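Local coordinates for protein 1d10 (Caenorhabditis elegans, PDB 1T9F) that is of unknown function but belongs to the SDF2-like MIR proteins, built as a beta-trefoil of three MIR repeats and probably secreted or delivered to the secretory pathway, at residues K14-N19 against A171-E176. Sequence-based numbering, arbitrary orientation.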
# COMPACT_ATOMS: atom_id res chain seq x y z
N LYS A 14 -9.55 -2.15 2.43
CA LYS A 14 -8.44 -2.41 3.35
C LYS A 14 -7.50 -3.42 2.71
O LYS A 14 -7.95 -4.32 2.00
CB LYS A 14 -8.96 -2.99 4.67
CG LYS A 14 -9.93 -2.11 5.42
CD LYS A 14 -10.71 -2.94 6.43
CE LYS A 14 -11.77 -2.12 7.13
NZ LYS A 14 -12.83 -3.00 7.73
N PHE A 15 -6.21 -3.25 2.95
CA PHE A 15 -5.19 -4.16 2.44
C PHE A 15 -4.67 -4.96 3.62
O PHE A 15 -4.00 -4.42 4.50
CB PHE A 15 -4.05 -3.39 1.78
CG PHE A 15 -4.43 -2.75 0.46
CD1 PHE A 15 -5.20 -1.60 0.42
CD2 PHE A 15 -4.06 -3.35 -0.74
CE1 PHE A 15 -5.60 -1.05 -0.79
CE2 PHE A 15 -4.47 -2.81 -1.96
CZ PHE A 15 -5.24 -1.66 -1.98
N ILE A 16 -4.97 -6.26 3.63
CA ILE A 16 -4.55 -7.13 4.72
C ILE A 16 -3.33 -7.98 4.35
O ILE A 16 -3.29 -8.61 3.29
CB ILE A 16 -5.70 -8.08 5.11
CG1 ILE A 16 -6.93 -7.26 5.53
CG2 ILE A 16 -5.26 -9.02 6.25
CD1 ILE A 16 -8.12 -8.10 5.90
N ASN A 17 -2.33 -8.00 5.22
CA ASN A 17 -1.15 -8.81 4.92
C ASN A 17 -1.51 -10.28 5.12
O ASN A 17 -1.89 -10.71 6.22
CB ASN A 17 0.03 -8.41 5.80
CG ASN A 17 1.31 -9.08 5.37
OD1 ASN A 17 1.63 -10.17 5.81
ND2 ASN A 17 2.06 -8.42 4.50
N ALA A 18 -1.42 -11.04 4.04
CA ALA A 18 -1.76 -12.46 4.03
C ALA A 18 -1.22 -13.31 5.17
O ALA A 18 -1.97 -14.05 5.81
CB ALA A 18 -1.34 -13.07 2.70
N ASN A 19 0.07 -13.23 5.43
CA ASN A 19 0.68 -14.05 6.46
C ASN A 19 0.61 -13.52 7.90
O ASN A 19 0.63 -14.30 8.86
CB ASN A 19 2.13 -14.34 6.06
CG ASN A 19 2.22 -15.16 4.76
OD1 ASN A 19 3.29 -15.26 4.14
ND2 ASN A 19 1.10 -15.77 4.35
N ALA A 171 3.04 -10.73 0.41
CA ALA A 171 1.71 -11.10 -0.05
C ALA A 171 0.60 -10.34 0.65
O ALA A 171 0.54 -10.29 1.88
CB ALA A 171 1.51 -12.59 0.12
N TRP A 172 -0.29 -9.73 -0.13
CA TRP A 172 -1.42 -8.99 0.42
C TRP A 172 -2.74 -9.52 -0.10
O TRP A 172 -2.79 -10.21 -1.13
CB TRP A 172 -1.32 -7.49 0.06
CG TRP A 172 -0.06 -6.84 0.57
CD1 TRP A 172 1.16 -6.81 -0.05
CD2 TRP A 172 0.10 -6.16 1.82
NE1 TRP A 172 2.07 -6.15 0.74
CE2 TRP A 172 1.45 -5.74 1.90
CE3 TRP A 172 -0.76 -5.86 2.89
CZ2 TRP A 172 1.96 -5.05 3.00
CZ3 TRP A 172 -0.25 -5.17 3.99
CH2 TRP A 172 1.10 -4.77 4.03
N LYS A 173 -3.80 -9.17 0.61
CA LYS A 173 -5.16 -9.58 0.28
C LYS A 173 -6.07 -8.38 0.51
O LYS A 173 -5.90 -7.64 1.48
CB LYS A 173 -5.58 -10.74 1.18
CG LYS A 173 -7.03 -11.11 1.11
CD LYS A 173 -7.39 -12.10 2.21
CE LYS A 173 -7.11 -11.51 3.59
NZ LYS A 173 -7.53 -12.39 4.71
N VAL A 174 -7.04 -8.18 -0.38
CA VAL A 174 -7.97 -7.07 -0.28
C VAL A 174 -9.23 -7.46 0.47
O VAL A 174 -9.61 -8.63 0.50
CB VAL A 174 -8.36 -6.54 -1.69
CG1 VAL A 174 -9.61 -5.71 -1.61
CG2 VAL A 174 -7.22 -5.71 -2.26
N ALA A 175 -9.87 -6.48 1.10
CA ALA A 175 -11.11 -6.71 1.84
C ALA A 175 -11.92 -5.42 1.84
O ALA A 175 -11.37 -4.32 1.92
CB ALA A 175 -10.80 -7.14 3.27
N GLU A 176 -13.24 -5.55 1.72
CA GLU A 176 -14.07 -4.35 1.72
C GLU A 176 -14.30 -3.86 3.13
O GLU A 176 -14.96 -4.52 3.93
CB GLU A 176 -15.42 -4.62 1.05
CG GLU A 176 -16.36 -3.43 1.18
CD GLU A 176 -16.96 -3.01 -0.14
OE1 GLU A 176 -17.89 -3.70 -0.62
OE2 GLU A 176 -16.49 -2.00 -0.71
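Lys-14 and Ala-175 begin the ladder, exchanging two backbone hydrogen bonds; Ile-16 and Lys-173 exchange two more, the shorter running from Ile-16 N to Lys-173 O at 2.7 Å. Past the end of strand 12-17, Ala-18 N still reaches Ala-171 O at 3.0 Å, though from above the carbonyl plane. At the non-hydrogen-bonded Asn-17/Trp-172 pair, Trp-172 CA lies 3.4 Å from Ile-16 O, a CA-H...O contact.

Apolar packing divides between the two faces of the sheet. On one, Ile-16 CD1 meets Ala-175 CB at 3.9 Å, while the bent Lys-173 chain brings CE alongside Ile-16 CB. On the other, Phe-15 CE2 touches Val-174 CG2 at 4.0 Å, and Trp-126 packs against both residues.

The indole of Trp-172 leans across toward strand 12-17 and lies under Asn-17. Their backbone pairing sets Asn-17 CB over the six-membered ring, 4.2 Å from the centroid, in a CH-pi contact. A chi1 of -171° turns the Asn-17 amide away from the backbone N, and ND2 comes to lie 3.6 Å above the indole plane, toward the rim, with the two planes 87° apart. That amide is gripped at both ends, ND2 by Gly-169 O and OD1 by Asp-20 N, while Trp-172 NE1 bonds Leu-143 O. Replacing Trp-172 with an alanine would probably leave Asn-17 without its aromatic floor and Leu-143 O without this donor.

Antiparallel pairing of the first and last barrel strands closes the beta-trefoil barrel: backbone bonds make the seam, and the buried Trp-172 ties it to strand 142-146.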